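Local atomic coordinates of cutm, flavoprotein of carbon monoxide dehydrogenase (PDB entry 1FFV), a protein that probably passes electrons, through its bound FAD, from the carbon monoxide-oxidising centre of carbon monoxide dehydrogenase to an external acceptor. Residues C[5-11]-C[48-53]; C[17-21]-C[163-167]. All blocks are in the same frame, centred on the assembly; numbering follows the deposited sequence.

Contact 1: residues C[5-11]-C[48-53]; sequences RFEYHAP and PEHLID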
loop_
_atom_site.group_PDB
_atom_site.type_symbol
_atom_site.label_atom_id
_atom_site.label_comp_id
_atom_site.label_asym_id
_atom_site.label_seq_id
_atom_site.Cartn_x
_atom_site.Cartn_y
_atom_site.Cartn_z
ATOM N N ARG C 5 16.149 4.045 -31.156
ATOM C CA ARG C 5 15.308 5.154 -31.614
ATOM C C ARG C 5 15.305 5.275 -33.139
ATOM O O ARG C 5 16.315 5.002 -33.788
ATOM C CB ARG C 5 15.761 6.465 -30.954
ATOM C CG ARG C 5 14.967 6.799 -29.700
ATOM C CD ARG C 5 15.705 7.699 -28.714
ATOM N NE ARG C 5 16.198 8.933 -29.319
ATOM C CZ ARG C 5 17.280 9.590 -28.894
ATOM N NH1 ARG C 5 17.972 9.132 -27.849
ATOM N NH2 ARG C 5 17.719 10.664 -29.557
ATOM N N PHE C 6 14.151 5.633 -33.703
ATOM C CA PHE C 6 13.998 5.799 -35.152
ATOM C C PHE C 6 12.835 6.727 -35.498
ATOM O O PHE C 6 11.938 6.942 -34.675
ATOM C CB PHE C 6 13.775 4.441 -35.834
ATOM C CG PHE C 6 12.546 3.703 -35.357
ATOM C CD1 PHE C 6 11.296 3.985 -35.886
ATOM C CD2 PHE C 6 12.646 2.721 -34.378
ATOM C CE1 PHE C 6 10.165 3.301 -35.447
ATOM C CE2 PHE C 6 11.520 2.031 -33.933
ATOM C CZ PHE C 6 10.280 2.320 -34.467
ATOM N N GLU C 7 12.870 7.296 -36.705
ATOM C CA GLU C 7 11.796 8.163 -37.179
ATOM C C GLU C 7 10.748 7.281 -37.857
ATOM O O GLU C 7 11.081 6.280 -38.494
ATOM C CB GLU C 7 12.319 9.217 -38.159
ATOM C CG GLU C 7 12.657 10.578 -37.531
ATOM C CD GLU C 7 12.110 11.760 -38.355
ATOM O OE1 GLU C 7 12.580 11.974 -39.505
ATOM O OE2 GLU C 7 11.194 12.466 -37.856
ATOM N N TYR C 8 9.481 7.649 -37.717
ATOM C CA TYR C 8 8.389 6.867 -38.287
ATOM C C TYR C 8 7.669 7.598 -39.419
ATOM O O TYR C 8 7.417 8.803 -39.337
ATOM C CB TYR C 8 7.410 6.490 -37.172
ATOM C CG TYR C 8 6.175 5.725 -37.601
ATOM C CD1 TYR C 8 6.204 4.340 -37.776
ATOM C CD2 TYR C 8 4.961 6.381 -37.777
ATOM C CE1 TYR C 8 5.050 3.636 -38.112
ATOM C CE2 TYR C 8 3.806 5.692 -38.110
ATOM C CZ TYR C 8 3.855 4.324 -38.273
ATOM O OH TYR C 8 2.697 3.656 -38.592
ATOM N N HIS C 9 7.349 6.855 -40.477
ATOM C CA HIS C 9 6.651 7.399 -41.641
ATOM C C HIS C 9 5.533 6.431 -42.034
ATOM O O HIS C 9 5.736 5.215 -42.024
ATOM C CB HIS C 9 7.610 7.549 -42.830
ATOM C CG HIS C 9 8.882 8.276 -42.508
ATOM N ND1 HIS C 9 9.021 9.641 -42.659
ATOM C CD2 HIS C 9 10.082 7.822 -42.072
ATOM C CE1 HIS C 9 10.253 9.994 -42.332
ATOM N NE2 HIS C 9 10.917 8.909 -41.973
ATOM N N ALA C 10 4.368 6.965 -42.391
ATOM C CA ALA C 10 3.239 6.129 -42.798
ATOM C C ALA C 10 2.566 6.644 -44.073
ATOM O O ALA C 10 1.461 7.181 -44.039
ATOM C CB ALA C 10 2.223 6.008 -41.662
ATOM N N PRO C 11 3.240 6.495 -45.223
ATOM C CA PRO C 11 2.701 6.944 -46.512
ATOM C C PRO C 11 1.410 6.199 -46.886
ATOM O O PRO C 11 1.180 5.081 -46.438
ATOM C CB PRO C 11 3.848 6.642 -47.476
ATOM C CG PRO C 11 4.515 5.458 -46.849
ATOM C CD PRO C 11 4.558 5.866 -45.402
ATOM N N PRO C 48 17.802 0.518 -38.220
ATOM C CA PRO C 48 17.504 1.561 -39.204
ATOM C C PRO C 48 17.043 2.846 -38.510
ATOM O O PRO C 48 16.349 2.804 -37.492
ATOM C CB PRO C 48 16.394 0.925 -40.047
ATOM C CG PRO C 48 15.693 0.035 -39.072
ATOM C CD PRO C 48 16.835 -0.591 -38.319
ATOM N N GLU C 49 17.475 3.986 -39.036
ATOM C CA GLU C 49 17.092 5.262 -38.449
ATOM C C GLU C 49 15.689 5.708 -38.863
ATOM O O GLU C 49 15.081 6.556 -38.211
ATOM C CB GLU C 49 18.159 6.320 -38.753
ATOM C CG GLU C 49 19.480 6.002 -38.036
ATOM C CD GLU C 49 20.655 6.891 -38.435
ATOM O OE1 GLU C 49 21.753 6.702 -37.850
ATOM O OE2 GLU C 49 20.501 7.764 -39.326
ATOM N N HIS C 50 15.150 5.072 -39.897
ATOM C CA HIS C 50 13.819 5.393 -40.397
ATOM C C HIS C 50 13.022 4.141 -40.750
ATOM O O HIS C 50 13.537 3.229 -41.401
ATOM C CB HIS C 50 13.913 6.265 -41.658
ATOM C CG HIS C 50 14.455 7.637 -41.412
ATOM N ND1 HIS C 50 13.641 8.726 -41.183
ATOM C CD2 HIS C 50 15.727 8.100 -41.370
ATOM C CE1 HIS C 50 14.390 9.802 -41.010
ATOM N NE2 HIS C 50 15.658 9.450 -41.118
ATOM N N LEU C 51 11.771 4.095 -40.305
ATOM C CA LEU C 51 10.897 2.976 -40.626
ATOM C C LEU C 51 9.735 3.508 -41.443
ATOM O O LEU C 51 9.039 4.438 -41.027
ATOM C CB LEU C 51 10.374 2.275 -39.369
ATOM C CG LEU C 51 11.350 1.361 -38.628
ATOM C CD1 LEU C 51 10.603 0.579 -37.556
ATOM C CD2 LEU C 51 12.013 0.412 -39.617
ATOM N N ILE C 52 9.574 2.961 -42.641
ATOM C CA ILE C 52 8.492 3.376 -43.516
ATOM C C ILE C 52 7.406 2.322 -43.451
ATOM O O ILE C 52 7.527 1.246 -44.038
ATOM C CB ILE C 52 8.968 3.543 -44.969
ATOM C CG1 ILE C 52 10.081 4.582 -45.028
ATOM C CG2 ILE C 52 7.798 3.955 -45.866
ATOM C CD1 ILE C 52 10.854 4.533 -46.309
ATOM N N ASP C 53 6.358 2.641 -42.707
ATOM C CA ASP C 53 5.225 1.746 -42.529
ATOM C C ASP C 53 4.357 1.719 -43.786
ATOM O O ASP C 53 3.824 2.748 -44.219
ATOM C CB ASP C 53 4.403 2.208 -41.317
ATOM C CG ASP C 53 3.372 1.186 -40.867
ATOM O OD1 ASP C 53 3.039 0.248 -41.624
ATOM O OD2 ASP C 53 2.886 1.331 -39.731
HETATM O O HOH W 1 1.254 2.908 -44.706
#
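The imidazoles of His9 and His50 meet rim to rim on one face of a small sheet, His9 NE2 lying 2.8 Å from His50 ND1 in a nearly straight hydrogen bond. Their planes are 26° apart, and each bonded nitrogen lies near the plane of the other ring; histidine suits both positions because a ring nitrogen can either give or take the proton. Alongside His50, Glu7 points the same way, and its OE1 comes 3.2 Å from His50 CE1 at the ring edge, a close approach that would probably favour positive charge on the imidazole.

The two strands are the edge pair of the three-stranded parallel sheet in the FAD-binding domain, with 50-53 in the middle and 28-31 beyond. On the face of Tyr8 and Leu51, the Tyr8 hydroxyl donates to Asp53 OD2 over 2.6 Å. It arrives on the anti side of the carboxylate, 23° out of its plane; CG of Tyr8 anti to the backbone N (chi1 177°) carries the long phenol out to this acid. The same oxygen also bonds a polar side chain of another protein chain, while OD1 takes the N-H of Asn55, a double demand that suits an aspartate. Phe6 lays a flat face against Leu51 CD1, a methyl 3.7 Å from the ring centroid in a CH-pi contact.

Between these two layers of side chains the strands run parallel. Glu7 N to Glu49 O opens the ladder, Leu51 N to Glu7 O and His9 N to Leu51 O continue it, and Asp53 N to His9 O, at 2.7 Å, ends it. Farther out, Met41 of helix 37-42 packs on Phe6 and Leu51, whereas Leu24 of helix 14-24 touches both histidines.

Contact 2: residues C[17-21]-C[163-167]; sequences AVALL and ENEVM. With FAD (flavin-adenine dinucleotide), chain J.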
loop_
_atom_site.group_PDB
_atom_site.type_symbol
_atom_site.label_atom_id
_atom_site.label_comp_id
_atom_site.label_asym_id
_atom_site.label_seq_id
_atom_site.Cartn_x
_atom_site.Cartn_y
_atom_site.Cartn_z
ATOM N N ALA C 17 5.801 5.906 -50.676
ATOM C CA ALA C 17 6.722 4.979 -50.024
ATOM C C ALA C 17 8.055 4.945 -50.775
ATOM O O ALA C 17 9.127 5.045 -50.167
ATOM C CB ALA C 17 6.111 3.590 -49.963
ATOM N N VAL C 18 7.969 4.853 -52.102
ATOM C CA VAL C 18 9.144 4.822 -52.968
ATOM C C VAL C 18 9.934 6.130 -52.860
ATOM O O VAL C 18 11.165 6.115 -52.813
ATOM C CB VAL C 18 8.738 4.567 -54.440
ATOM C CG1 VAL C 18 9.929 4.765 -55.376
ATOM C CG2 VAL C 18 8.180 3.155 -54.587
ATOM N N ALA C 19 9.224 7.252 -52.809
ATOM C CA ALA C 19 9.863 8.559 -52.692
ATOM C C ALA C 19 10.680 8.623 -51.400
ATOM O O ALA C 19 11.845 9.025 -51.419
ATOM C CB ALA C 19 8.809 9.670 -52.709
ATOM N N LEU C 20 10.065 8.215 -50.287
ATOM C CA LEU C 20 10.724 8.208 -48.978
ATOM C C LEU C 20 11.969 7.326 -48.981
ATOM O O LEU C 20 12.993 7.690 -48.394
ATOM C CB LEU C 20 9.758 7.742 -47.889
ATOM C CG LEU C 20 8.648 8.708 -47.479
ATOM C CD1 LEU C 20 7.651 7.983 -46.609
ATOM C CD2 LEU C 20 9.234 9.908 -46.734
ATOM N N LEU C 21 11.884 6.170 -49.642
ATOM C CA LEU C 21 13.022 5.262 -49.738
ATOM C C LEU C 21 14.182 5.958 -50.446
ATOM O O LEU C 21 15.338 5.855 -50.020
ATOM C CB LEU C 21 12.644 3.998 -50.511
ATOM C CG LEU C 21 11.887 2.906 -49.764
ATOM C CD1 LEU C 21 11.432 1.847 -50.743
ATOM C CD2 LEU C 21 12.781 2.304 -48.686
ATOM N N GLU C 163 16.942 -1.496 -53.100
ATOM C CA GLU C 163 16.668 -0.673 -51.916
ATOM C C GLU C 163 15.602 0.403 -52.080
ATOM O O GLU C 163 15.057 0.899 -51.094
ATOM C CB GLU C 163 17.949 -0.026 -51.403
ATOM C CG GLU C 163 18.949 -1.000 -50.824
ATOM C CD GLU C 163 20.084 -0.293 -50.107
ATOM O OE1 GLU C 163 20.621 0.700 -50.659
ATOM O OE2 GLU C 163 20.430 -0.728 -48.987
ATOM N N ASN C 164 15.326 0.790 -53.320
ATOM C CA ASN C 164 14.314 1.807 -53.578
ATOM C C ASN C 164 13.037 1.225 -54.178
ATOM O O ASN C 164 12.247 1.945 -54.788
ATOM C CB ASN C 164 14.873 2.943 -54.455
ATOM C CG ASN C 164 15.446 2.454 -55.788
ATOM O OD1 ASN C 164 15.241 1.308 -56.187
ATOM N ND2 ASN C 164 16.161 3.332 -56.480
ATOM N N GLU C 165 12.825 -0.076 -53.992
ATOM C CA GLU C 165 11.626 -0.722 -54.520
ATOM C C GLU C 165 10.694 -1.233 -53.429
ATOM O O GLU C 165 11.111 -1.474 -52.296
ATOM C CB GLU C 165 11.990 -1.886 -55.438
ATOM C CG GLU C 165 12.582 -1.501 -56.769
ATOM C CD GLU C 165 12.976 -2.716 -57.572
ATOM O OE1 GLU C 165 13.665 -3.591 -57.014
ATOM O OE2 GLU C 165 12.591 -2.812 -58.753
ATOM N N VAL C 166 9.429 -1.411 -53.800
ATOM C CA VAL C 166 8.398 -1.915 -52.909
ATOM C C VAL C 166 7.689 -3.050 -53.649
ATOM O O VAL C 166 7.233 -2.856 -54.781
ATOM C CB VAL C 166 7.354 -0.812 -52.591
ATOM C CG1 VAL C 166 6.216 -1.371 -51.740
ATOM C CG2 VAL C 166 8.017 0.353 -51.889
ATOM N N MET C 167 7.648 -4.243 -53.054
ATOM C CA MET C 167 6.942 -5.349 -53.699
ATOM C C MET C 167 5.471 -5.029 -53.548
ATOM O O MET C 167 4.987 -4.859 -52.437
ATOM C CB MET C 167 7.235 -6.708 -53.055
ATOM C CG MET C 167 6.586 -7.871 -53.832
ATOM S SD MET C 167 6.844 -9.525 -53.156
ATOM C CE MET C 167 8.584 -9.773 -53.477
HETATM P PA FAD J . 8.656 -7.436 -41.788
HETATM O O1A FAD J . 8.456 -5.995 -42.015
HETATM O O2A FAD J . 8.904 -7.885 -40.533
HETATM O O5B FAD J . 9.842 -7.736 -42.645
HETATM C C5B FAD J . 9.829 -7.424 -44.023
HETATM C C4B FAD J . 11.271 -7.417 -44.512
HETATM O O4B FAD J . 11.130 -7.343 -45.964
HETATM C C3B FAD J . 12.067 -6.168 -44.239
HETATM O O3B FAD J . 13.406 -6.214 -44.577
HETATM C C2B FAD J . 11.205 -5.171 -44.981
HETATM O O2B FAD J . 11.861 -3.956 -45.112
HETATM C C1B FAD J . 10.990 -5.882 -46.280
HETATM N N9A FAD J . 9.655 -5.814 -46.849
HETATM C C8A FAD J . 8.467 -6.130 -46.240
HETATM N N7A FAD J . 7.417 -5.964 -47.040
HETATM C C5A FAD J . 7.950 -5.512 -48.220
HETATM C C6A FAD J . 7.329 -5.159 -49.489
HETATM N N6A FAD J . 6.045 -5.206 -49.721
HETATM N N1A FAD J . 8.206 -4.747 -50.448
HETATM C C2A FAD J . 9.543 -4.684 -50.250
HETATM N N3A FAD J . 10.196 -4.992 -49.132
HETATM C C4A FAD J . 9.357 -5.410 -48.140
HETATM N N1 FAD J . 7.940 -17.404 -41.156
HETATM C C2 FAD J . 7.861 -18.539 -41.835
HETATM O O2 FAD J . 7.909 -18.553 -43.020
HETATM N N3 FAD J . 7.717 -19.798 -41.204
HETATM C C4 FAD J . 7.652 -19.911 -39.842
HETATM O O4 FAD J . 7.525 -21.008 -39.338
HETATM C C4X FAD J . 7.743 -18.676 -39.080
HETATM N N5 FAD J . 7.687 -18.724 -37.746
HETATM C C5X FAD J . 7.774 -17.544 -37.077
HETATM C C6 FAD J . 7.716 -17.609 -35.684
HETATM C C7 FAD J . 7.794 -16.491 -34.918
HETATM C C7M FAD J . 7.732 -16.595 -33.414
HETATM C C8 FAD J . 7.934 -15.199 -35.537
HETATM C C8M FAD J . 8.026 -13.939 -34.709
HETATM C C9 FAD J . 7.990 -15.112 -36.936
HETATM C C9A FAD J . 7.909 -16.270 -37.699
HETATM N N10 FAD J . 7.963 -16.254 -39.123
HETATM C C10 FAD J . 7.884 -17.413 -39.805
HETATM C "C1'" FAD J . 8.077 -14.936 -39.831
HETATM C "C2'" FAD J . 6.846 -14.142 -40.470
HETATM O "O2'" FAD J . 6.500 -15.373 -41.047
HETATM C "C3'" FAD J . 7.929 -13.169 -40.893
HETATM O "O3'" FAD J . 6.844 -12.561 -40.155
HETATM C "C4'" FAD J . 7.623 -12.030 -41.843
HETATM O "O4'" FAD J . 8.776 -12.835 -42.253
HETATM C "C5'" FAD J . 8.580 -10.915 -42.279
HETATM O "O5'" FAD J . 7.110 -10.571 -42.840
HETATM P P FAD J . 6.497 -9.281 -42.290
HETATM O O1P FAD J . 5.186 -9.124 -43.094
HETATM O O2P FAD J . 6.293 -9.294 -40.921
HETATM O O3P FAD J . 7.461 -8.195 -42.532
HETATM O O HOH W 2 16.565 3.225 -50.263
#
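Leu21 reaches from helix 14-24 onto the backbone that leads into strand 166-173. Its CB lies 4.1 Å from Asn164 CA, and CG stands about as close to Glu163 O. Beyond the fork both methyls lie by Glu163 O, CD2 at 3.6 Å, and CD1 in addition reaches Glu165 O at 3.7 Å and the CG2 methyl of Val166. With CG anti to the carbonyl carbon (chi1 -80°), the branched end is directed at this turn, where a leucine can cover peptide groups and a valine methyl together. Cut back to alanine, the side chain has no CD1 to meet Val166 CG2, and a gap is likely to open over the carbonyls of Glu163 and Glu165.

Val166 CG2 also meets Val18 CG2 at 3.9 Å and, more loosely, Ala17 CB; alanine suits the place because its lone methyl faces Val166 without bulk, and the valines offer short, rigid methyl branches. A water lies 2.9 Å from both Leu21 O and Glu163 O, between the two backbones.

Directly after Val166, Met167 grips the adenine with its main chain: its N donates to FAD N1A over 2.7 Å, and FAD N6A donates to its O, a pairing that reads the adenine edge. Strand 166-173 lies between strands 69-73 and 135-140 of the antiparallel sheet, and Leu30 of strand 28-31 packs against both Leu21 and Val166.

Helix 14-24 joins the two contacts, whose centres are about 13 Å apart. Along the chain their segments alternate: strand 7-9, the helix, strand 50-53, then, more than a hundred residues later, the start of strand 166-173. Contact 1 lies within the parallel three-stranded sheet, and contact 2 links the helix packed on that sheet to the five-stranded antiparallel one. Ile52 meets Leu20 and Leu21, with its CD1 3.7 Å from Leu20 CB, while His9 and Pro11 also touch the helix. All four segments belong to the FAD-binding family region. By packing on both Ile52 and Val166, the helix connects the two sheets near the adenine of the cofactor.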